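Local coordinates for ferrous iron uptake transporter protein B (Streptococcus thermophilus, PDB 3TAH) that binds and probably hydrolyses GTP through this cytosolic G-protein domain, as part of a probable GTP-driven ferrous iron uptake transporter, at residues Y75-R80 / R199-K204; K204-D209 / R231-I236. The protein carries 1 engineered substitution. All blocks are in the same frame, centred on the assembly; numbering follows the deposited sequence. Where two conformers were deposited one is given.

Interaction 1 (Y75-R80 / R199-K204); sequences YLLSQR and RFYAIK
Leu77 packs against two aromatic side chains, Phe200 and Tyr201, in an apolar interdomain contact that joins the P-loop GTPase fold of FeoB to its cytosolic helical domain. The leucine lies near the C-terminal end of helix 67-77, and the aromatic pair sits on helix 198-206. The backbones stay well apart, with 9.0 Å between CA of Leu77 and CA of Phe200, and no direct hydrogen bond crosses, so the touching falls to side chains. In the Leu77 conformer described (a second was also modelled), methyl CD1 makes a CH-pi contact with Phe200, 4.1 Å from the ring centroid and only 11° off the ring normal. The opposite face of that ring carries CG of Lys204, offset toward the rim. CB of Phe200 already points toward 75-80, and with CG anti to the backbone N (chi1 177°) the ring lies with one face against CD1 of Leu77. In the same conformer CD2 of Leu77 lies 3.4 Å from CE2 of Phe200 and meets the phenol end of Tyr201 obliquely, 3.3 Å from OH and 3.6 Å from CZ. The side chain of Tyr201 also touches Val212 and Glu215 of helix 210-215. At the phenol end a water lies 2.6 Å from OH of Tyr201 and donates a weak, long bond to the carbonyl O of Leu77.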
ATOM      1  N   TYR A  75      -9.545  -5.121  -4.785  1.00 15.61           N
ATOM      2  CA  TYR A  75      -9.332  -6.185  -3.831  1.00 14.70           C
ATOM      3  C   TYR A  75      -8.999  -5.631  -2.449  1.00 14.98           C
ATOM      4  O   TYR A  75      -9.602  -6.031  -1.448  1.00 14.93           O
ATOM      5  CB  TYR A  75      -8.222  -7.113  -4.285  1.00 15.28           C
ATOM      6  CG  TYR A  75      -7.954  -8.150  -3.243  1.00 18.18           C
ATOM      7  CD1 TYR A  75      -8.818  -9.230  -3.079  1.00 19.25           C
ATOM      8  CD2 TYR A  75      -6.852  -8.048  -2.399  1.00 18.54           C
ATOM      9  CE1 TYR A  75      -8.581 -10.190  -2.103  1.00 19.86           C
ATOM     10  CE2 TYR A  75      -6.612  -8.992  -1.436  1.00 21.00           C
ATOM     11  CZ  TYR A  75      -7.474 -10.061  -1.290  1.00 23.80           C
ATOM     12  OH  TYR A  75      -7.221 -11.000  -0.319  1.00 27.47           O
ATOM     13  N   LEU A  76      -8.048  -4.705  -2.384  1.00 15.02           N
ATOM     14  CA  LEU A  76      -7.659  -4.144  -1.079  1.00 14.43           C
ATOM     15  C   LEU A  76      -8.763  -3.341  -0.385  1.00 15.31           C
ATOM     16  O   LEU A  76      -8.850  -3.367   0.840  1.00 15.77           O
ATOM     17  CB  LEU A  76      -6.377  -3.314  -1.202  1.00 14.96           C
ATOM     18  CG  LEU A  76      -5.149  -4.142  -1.595  1.00 16.00           C
ATOM     19  CD1 LEU A  76      -3.971  -3.218  -1.832  1.00 16.40           C
ATOM     20  CD2 LEU A  76      -4.813  -5.215  -0.509  1.00 12.61           C
ATOM     21  N   LEU A  77      -9.580  -2.628  -1.161  0.50 16.15           N
ATOM     22  CA  LEU A  77     -10.717  -1.879  -0.614  0.50 17.08           C
ATOM     23  C   LEU A  77     -11.919  -2.767  -0.268  0.50 18.05           C
ATOM     24  O   LEU A  77     -12.826  -2.314   0.418  0.50 18.55           O
ATOM     25  CB  LEU A  77     -11.150  -0.769  -1.573  0.50 17.76           C
ATOM     26  CG  LEU A  77     -10.458   0.574  -1.340  0.50 18.61           C
ATOM     27  CD1 LEU A  77      -8.959   0.396  -1.131  0.50 19.84           C
ATOM     28  CD2 LEU A  77     -10.751   1.550  -2.477  0.50 18.98           C
ATOM     29  N   SER A  78     -11.930  -4.019  -0.724  1.00 18.91           N
ATOM     30  CA  SER A  78     -13.036  -4.961  -0.432  1.00 19.82           C
ATOM     31  C   SER A  78     -13.005  -5.475   1.010  1.00 22.44           C
ATOM     32  O   SER A  78     -13.946  -6.131   1.457  1.00 21.46           O
ATOM     33  CB  SER A  78     -13.008  -6.165  -1.386  1.00 21.01           C
ATOM     34  OG  SER A  78     -12.005  -7.118  -1.037  1.00 20.45           O
ATOM     35  N   GLN A  79     -11.915  -5.204   1.726  1.00 22.91           N
ATOM     36  CA  GLN A  79     -11.730  -5.641   3.096  1.00 25.78           C
ATOM     37  C   GLN A  79     -11.753  -7.187   3.240  1.00 25.62           C
ATOM     38  O   GLN A  79     -12.158  -7.697   4.277  1.00 29.09           O
ATOM     39  CB  GLN A  79     -12.748  -4.958   4.036  1.00 27.26           C
ATOM     40  CG  GLN A  79     -12.936  -3.441   3.782  1.00 28.50           C
ATOM     41  CD  GLN A  79     -13.648  -2.721   4.924  1.00 29.24           C
ATOM     42  OE1 GLN A  79     -14.732  -2.138   4.743  1.00 28.21           O
ATOM     43  NE2 GLN A  79     -13.046  -2.768   6.110  1.00 24.08           N
ATOM     44  N   ARG A  80     -11.318  -7.915   2.208  1.00 23.57           N
ATOM     45  CA  ARG A  80     -11.171  -9.376   2.267  1.00 22.79           C
ATOM     46  C   ARG A  80      -9.780  -9.780   2.772  1.00 21.77           C
ATOM     47  O   ARG A  80      -9.615 -10.871   3.311  1.00 23.77           O
ATOM     48  CB  ARG A  80     -11.403 -10.021   0.900  1.00 23.50           C
ATOM     49  N   ARG A 199      -9.472   7.616   4.762  1.00 14.99           N
ATOM     50  CA  ARG A 199      -8.335   8.430   4.322  1.00 16.09           C
ATOM     51  C   ARG A 199      -7.931   8.138   2.869  1.00 15.11           C
ATOM     52  O   ARG A 199      -7.609   9.072   2.125  1.00 13.67           O
ATOM     53  CB  ARG A 199      -7.153   8.249   5.273  1.00 16.85           C
ATOM     54  CG  ARG A 199      -6.035   9.221   5.037  1.00 18.63           C
ATOM     55  CD  ARG A 199      -5.007   9.132   6.155  1.00 18.44           C
ATOM     56  NE  ARG A 199      -3.846   9.929   5.804  1.00 15.57           N
ATOM     57  CZ  ARG A 199      -3.697  11.235   6.017  1.00 15.26           C
ATOM     58  NH1 ARG A 199      -4.631  11.973   6.615  1.00 17.60           N
ATOM     59  NH2 ARG A 199      -2.575  11.825   5.619  1.00 15.83           N
ATOM     60  N   PHE A 200      -7.963   6.860   2.477  1.00 14.33           N
ATOM     61  CA  PHE A 200      -7.700   6.465   1.093  1.00 15.62           C
ATOM     62  C   PHE A 200      -8.663   7.185   0.156  1.00 14.44           C
ATOM     63  O   PHE A 200      -8.256   7.746  -0.859  1.00 14.15           O
ATOM     64  CB  PHE A 200      -7.858   4.950   0.889  1.00 17.69           C
ATOM     65  CG  PHE A 200      -7.663   4.524  -0.529  1.00 17.85           C
ATOM     66  CD1 PHE A 200      -6.410   4.151  -0.978  1.00 18.39           C
ATOM     67  CD2 PHE A 200      -8.729   4.491  -1.419  1.00 20.28           C
ATOM     68  CE1 PHE A 200      -6.216   3.773  -2.291  1.00 19.66           C
ATOM     69  CE2 PHE A 200      -8.525   4.105  -2.738  1.00 19.77           C
ATOM     70  CZ  PHE A 200      -7.272   3.749  -3.160  1.00 18.50           C
ATOM     71  N   TYR A 201      -9.947   7.143   0.500  1.00 13.95           N
ATOM     72  CA  TYR A 201     -10.967   7.782  -0.321  1.00 13.29           C
ATOM     73  C   TYR A 201     -10.832   9.302  -0.305  1.00 12.79           C
ATOM     74  O   TYR A 201     -10.997   9.938  -1.341  1.00 12.74           O
ATOM     75  CB  TYR A 201     -12.362   7.378   0.139  1.00 14.79           C
ATOM     76  CG  TYR A 201     -12.726   5.977  -0.245  1.00 13.59           C
ATOM     77  CD1 TYR A 201     -12.987   5.652  -1.575  1.00 17.58           C
ATOM     78  CD2 TYR A 201     -12.830   4.978   0.704  1.00 14.48           C
ATOM     79  CE1 TYR A 201     -13.325   4.362  -1.942  1.00 17.12           C
ATOM     80  CE2 TYR A 201     -13.171   3.691   0.344  1.00 16.00           C
ATOM     81  CZ  TYR A 201     -13.422   3.392  -0.977  1.00 18.23           C
ATOM     82  OH  TYR A 201     -13.750   2.106  -1.337  1.00 19.45           O
ATOM     83  N   ALA A 202     -10.529   9.880   0.855  1.00 12.88           N
ATOM     84  CA  ALA A 202     -10.389  11.330   0.951  1.00 12.91           C
ATOM     85  C   ALA A 202      -9.246  11.836   0.049  1.00 12.60           C
ATOM     86  O   ALA A 202      -9.392  12.837  -0.649  1.00 13.00           O
ATOM     87  CB  ALA A 202     -10.186  11.769   2.397  1.00 11.33           C
ATOM     88  N   ILE A 203      -8.116  11.141   0.063  1.00 13.63           N
ATOM     89  CA  ILE A 203      -6.964  11.527  -0.753  1.00 14.18           C
ATOM     90  C   ILE A 203      -7.282  11.353  -2.235  1.00 14.25           C
ATOM     91  O   ILE A 203      -6.938  12.213  -3.047  1.00 15.40           O
ATOM     92  CB  ILE A 203      -5.691  10.745  -0.375  1.00 13.99           C
ATOM     93  CG1 ILE A 203      -5.235  11.152   1.020  1.00 16.94           C
ATOM     94  CG2 ILE A 203      -4.550  11.048  -1.385  1.00 15.97           C
ATOM     95  CD1 ILE A 203      -4.219  10.239   1.630  1.00 15.46           C
ATOM     96  N   LYS A 204      -7.926  10.241  -2.587  1.00 14.34           N
ATOM     97  CA  LYS A 204      -8.354  10.019  -3.972  1.00 14.58           C
ATOM     98  C   LYS A 204      -9.304  11.093  -4.485  1.00 14.25           C
ATOM     99  O   LYS A 204      -9.198  11.529  -5.626  1.00 12.97           O
ATOM    100  CB  LYS A 204      -9.001   8.644  -4.118  1.00 16.74           C
ATOM    101  CG  LYS A 204      -7.996   7.515  -4.064  1.00 17.67           C
ATOM    102  CD  LYS A 204      -7.372   7.282  -5.410  1.00 21.31           C
ATOM    103  CE  LYS A 204      -6.107   6.446  -5.337  1.00 21.45           C
ATOM    104  NZ  LYS A 204      -4.993   7.218  -4.723  1.00 22.67           N
TER
HETATM  105  O   HOH W   1     -14.782   0.471   0.370  1.00 29.28           O

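Interaction 2 (K204-D209 / R231-I236)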
ATOM      1  N   LYS A 204      -7.926  10.241  -2.587  1.00 14.34           N
ATOM      2  CA  LYS A 204      -8.354  10.019  -3.972  1.00 14.58           C
ATOM      3  C   LYS A 204      -9.304  11.093  -4.485  1.00 14.25           C
ATOM      4  O   LYS A 204      -9.198  11.529  -5.626  1.00 12.97           O
ATOM      5  CB  LYS A 204      -9.001   8.644  -4.118  1.00 16.74           C
ATOM      6  CG  LYS A 204      -7.996   7.515  -4.064  1.00 17.67           C
ATOM      7  CD  LYS A 204      -7.372   7.282  -5.410  1.00 21.31           C
ATOM      8  CE  LYS A 204      -6.107   6.446  -5.337  1.00 21.45           C
ATOM      9  NZ  LYS A 204      -4.993   7.218  -4.723  1.00 22.67           N
ATOM     10  N   LEU A 205     -10.240  11.516  -3.644  1.00 14.07           N
ATOM     11  CA  LEU A 205     -11.154  12.583  -4.019  1.00 14.56           C
ATOM     12  C   LEU A 205     -10.419  13.898  -4.221  1.00 13.84           C
ATOM     13  O   LEU A 205     -10.723  14.645  -5.166  1.00 13.72           O
ATOM     14  CB  LEU A 205     -12.248  12.759  -2.968  1.00 14.45           C
ATOM     15  CG  LEU A 205     -13.295  11.640  -3.036  1.00 13.72           C
ATOM     16  CD1 LEU A 205     -14.115  11.617  -1.759  1.00 12.43           C
ATOM     17  CD2 LEU A 205     -14.167  11.802  -4.277  1.00 13.91           C
ATOM     18  N   PHE A 206      -9.456  14.165  -3.341  1.00 12.05           N
ATOM     19  CA  PHE A 206      -8.676  15.388  -3.430  1.00 11.77           C
ATOM     20  C   PHE A 206      -7.950  15.462  -4.775  1.00 13.43           C
ATOM     21  O   PHE A 206      -7.953  16.510  -5.438  1.00 16.13           O
ATOM     22  CB  PHE A 206      -7.669  15.506  -2.287  1.00 12.28           C
ATOM     23  CG  PHE A 206      -6.819  16.748  -2.369  1.00 11.94           C
ATOM     24  CD1 PHE A 206      -7.292  17.964  -1.886  1.00 12.59           C
ATOM     25  CD2 PHE A 206      -5.553  16.709  -2.942  1.00 12.87           C
ATOM     26  CE1 PHE A 206      -6.505  19.123  -1.968  1.00 14.86           C
ATOM     27  CE2 PHE A 206      -4.758  17.865  -3.034  1.00 15.30           C
ATOM     28  CZ  PHE A 206      -5.228  19.071  -2.547  1.00 15.48           C
ATOM     29  N   GLU A 207      -7.358  14.343  -5.183  1.00 14.14           N
ATOM     30  CA  GLU A 207      -6.616  14.282  -6.448  1.00 16.37           C
ATOM     31  C   GLU A 207      -7.497  14.001  -7.687  1.00 16.08           C
ATOM     32  O   GLU A 207      -6.983  13.758  -8.790  1.00 16.88           O
ATOM     33  CB  GLU A 207      -5.469  13.275  -6.325  1.00 18.23           C
ATOM     34  CG  GLU A 207      -5.912  11.843  -6.348  1.00 19.93           C
ATOM     35  CD  GLU A 207      -4.872  10.850  -5.840  1.00 23.14           C
ATOM     36  OE1 GLU A 207      -5.202   9.650  -5.878  1.00 23.98           O
ATOM     37  OE2 GLU A 207      -3.758  11.237  -5.432  1.00 19.70           O
ATOM     38  N   GLN A 208      -8.811  14.046  -7.496  1.00 16.20           N
ATOM     39  CA  GLN A 208      -9.822  13.850  -8.541  1.00 17.35           C
ATOM     40  C   GLN A 208      -9.703  12.534  -9.300  1.00 16.09           C
ATOM     41  O   GLN A 208      -9.828  12.482 -10.525  1.00 14.52           O
ATOM     42  CB  GLN A 208      -9.826  15.039  -9.480  1.00 19.06           C
ATOM     43  CG  GLN A 208     -10.300  16.279  -8.753  1.00 21.91           C
ATOM     44  CD  GLN A 208      -9.615  17.488  -9.244  1.00 26.74           C
ATOM     45  OE1 GLN A 208     -10.169  18.244 -10.031  1.00 28.88           O
ATOM     46  NE2 GLN A 208      -8.384  17.688  -8.788  1.00 32.25           N
ATOM     47  N   ASP A 209      -9.478  11.473  -8.534  1.00 15.34           N
ATOM     48  CA  ASP A 209      -9.468  10.128  -9.056  1.00 15.21           C
ATOM     49  C   ASP A 209     -10.813   9.793  -9.700  1.00 14.81           C
ATOM     50  O   ASP A 209     -11.847   9.787  -9.040  1.00 14.48           O
ATOM     51  CB  ASP A 209      -9.172   9.142  -7.934  1.00 15.04           C
ATOM     52  CG  ASP A 209      -8.978   7.743  -8.450  1.00 15.66           C
ATOM     53  OD1 ASP A 209      -7.830   7.400  -8.807  1.00 17.60           O
ATOM     54  OD2 ASP A 209      -9.978   6.991  -8.496  1.00 15.56           O
ATOM     55  N   ARG A 231      -9.979  23.639  -4.579  1.00 15.66           N
ATOM     56  CA  ARG A 231      -9.661  24.912  -5.211  1.00 17.41           C
ATOM     57  C   ARG A 231      -8.743  25.737  -4.321  1.00 16.79           C
ATOM     58  O   ARG A 231      -7.675  26.169  -4.774  1.00 16.20           O
ATOM     59  CB  ARG A 231     -10.925  25.704  -5.560  1.00 18.80           C
ATOM     60  CG  ARG A 231     -10.668  26.987  -6.362  1.00 21.17           C
ATOM     61  CD  ARG A 231     -11.938  27.811  -6.582  1.00 22.49           C
ATOM     62  NE  ARG A 231     -12.560  28.236  -5.319  1.00 24.22           N
ATOM     63  CZ  ARG A 231     -13.668  27.729  -4.773  1.00 25.99           C
ATOM     64  NH1 ARG A 231     -14.359  26.740  -5.348  1.00 28.52           N
ATOM     65  NH2 ARG A 231     -14.103  28.224  -3.619  1.00 27.00           N
ATOM     66  N   ILE A 232      -9.141  25.930  -3.067  1.00 15.27           N
ATOM     67  CA  ILE A 232      -8.371  26.774  -2.154  1.00 16.00           C
ATOM     68  C   ILE A 232      -7.018  26.127  -1.851  1.00 15.91           C
ATOM     69  O   ILE A 232      -6.017  26.832  -1.728  1.00 14.27           O
ATOM     70  CB  ILE A 232      -9.160  27.162  -0.838  1.00 14.25           C
ATOM     71  CG1 ILE A 232      -8.360  28.153   0.021  1.00 15.29           C
ATOM     72  CG2 ILE A 232      -9.599  25.916  -0.022  1.00 14.22           C
ATOM     73  CD1 ILE A 232      -7.980  29.482  -0.699  1.00 16.44           C
ATOM     74  N   THR A 233      -6.979  24.794  -1.745  1.00 14.64           N
ATOM     75  CA  THR A 233      -5.714  24.095  -1.464  1.00 13.25           C
ATOM     76  C   THR A 233      -4.730  24.231  -2.633  1.00 13.42           C
ATOM     77  O   THR A 233      -3.544  24.500  -2.414  1.00 14.10           O
ATOM     78  CB  THR A 233      -5.960  22.634  -1.054  1.00 11.73           C
ATOM     79  OG1 THR A 233      -6.853  22.638   0.060  1.00 13.12           O
ATOM     80  CG2 THR A 233      -4.658  21.947  -0.650  1.00 13.65           C
ATOM     81  N   GLU A 234      -5.223  24.096  -3.861  1.00 14.41           N
ATOM     82  CA  GLU A 234      -4.403  24.323  -5.050  1.00 15.10           C
ATOM     83  C   GLU A 234      -3.866  25.756  -5.086  1.00 16.10           C
ATOM     84  O   GLU A 234      -2.725  25.978  -5.472  1.00 16.30           O
ATOM     85  CB  GLU A 234      -5.188  24.063  -6.331  1.00 15.00           C
ATOM     86  CG  GLU A 234      -5.412  22.569  -6.624  1.00 14.57           C
ATOM     87  CD  GLU A 234      -6.160  22.329  -7.908  1.00 18.58           C
ATOM     88  OE1 GLU A 234      -7.002  23.182  -8.271  1.00 18.17           O
ATOM     89  OE2 GLU A 234      -5.917  21.280  -8.545  1.00 16.84           O
ATOM     90  N   GLU A 235      -4.697  26.710  -4.688  1.00 17.39           N
ATOM     91  CA  GLU A 235      -4.297  28.120  -4.670  1.00 18.37           C
ATOM     92  C   GLU A 235      -3.151  28.381  -3.713  1.00 18.83           C
ATOM     93  O   GLU A 235      -2.215  29.106  -4.062  1.00 16.31           O
ATOM     94  CB  GLU A 235      -5.494  29.020  -4.342  1.00 20.00           C
ATOM     95  CG  GLU A 235      -6.473  29.082  -5.490  1.00 24.39           C
ATOM     96  CD  GLU A 235      -7.741  29.890  -5.196  1.00 28.68           C
ATOM     97  OE1 GLU A 235      -7.820  30.540  -4.131  1.00 30.48           O
ATOM     98  OE2 GLU A 235      -8.650  29.865  -6.057  1.00 31.01           O
ATOM     99  N   ILE A 236      -3.211  27.783  -2.522  1.00 17.71           N
ATOM    100  CA  ILE A 236      -2.171  28.016  -1.513  1.00 18.55           C
ATOM    101  C   ILE A 236      -0.886  27.241  -1.809  1.00 19.53           C
ATOM    102  O   ILE A 236       0.178  27.676  -1.389  1.00 20.32           O
ATOM    103  CB  ILE A 236      -2.669  27.818  -0.044  1.00 19.50           C
ATOM    104  CG1 ILE A 236      -2.940  26.355   0.325  1.00 18.09           C
ATOM    105  CG2 ILE A 236      -3.916  28.698   0.201  1.00 17.96           C
ATOM    106  CD1 ILE A 236      -3.461  26.180   1.787  1.00 16.14           C
TER
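A Schellman motif closes helix 198-206 just beyond Phe206, whose ring meets Thr233 of helix 220-237 within the FeoB cytosolic helical domain. The motif is defined by two backbone bonds, Asp209 N to Lys204 O at 2.9 Å and Gln208 N to Leu205 O at 3.1 Å, with Gln208 at positive phi (56°) as the C-prime residue. The contact across is a methyl against a ring edge: CG2 of Thr233 lies 3.5 Å from CZ of Phe206, near the ring plane, and CB of Thr233 stands in that plane, 3.7 Å from CE1. In Thr233 the methyl is anti to the backbone N while OG1 sits beside it (chi1 -56°); this gives carbon to the phenyl and leaves the hydroxyl bonded to the carbonyl O of Ile229, one helical turn back. Gln208 adds a looser fringe, its NE2 4.4 Å from OE2 of Glu234, too far for a hydrogen bond; that carboxylate oxygen instead accepts from the backbone N of Ala241. Within 204-209, Lys204 NZ forms a salt bridge with OE1 of Glu207 at 2.7 Å, approaching on the syn side of the carboxylate. Phe206 also touches Leu178 and Ile185 of helix 176-189 and Ala241 and Val245 of helix 241-259, while Thr233 meets Ala181, placing the contact among four helices of the domain.

Helix 198-206 takes part in both contacts, whose centres are about 18 Å apart. Its segment 199-204 in interaction 1 faces helix 67-77 of the GTPase fold, whereas 204-209 in interaction 2 faces helix 220-237 of its own helical domain; Lys204 belongs to both segments. Along the chain they come in series, interaction 1 closing before interaction 2 opens. Of the two, interaction 1 is the one whose segments come from different domains, its centre about 10 Å from the centre of the chain. Interaction 2, its centre about 21 Å from it, ties the same helix into its own bundle, though beside it a salt bridge from Asp209 to Arg73 of helix 67-77 forms a further interdomain link.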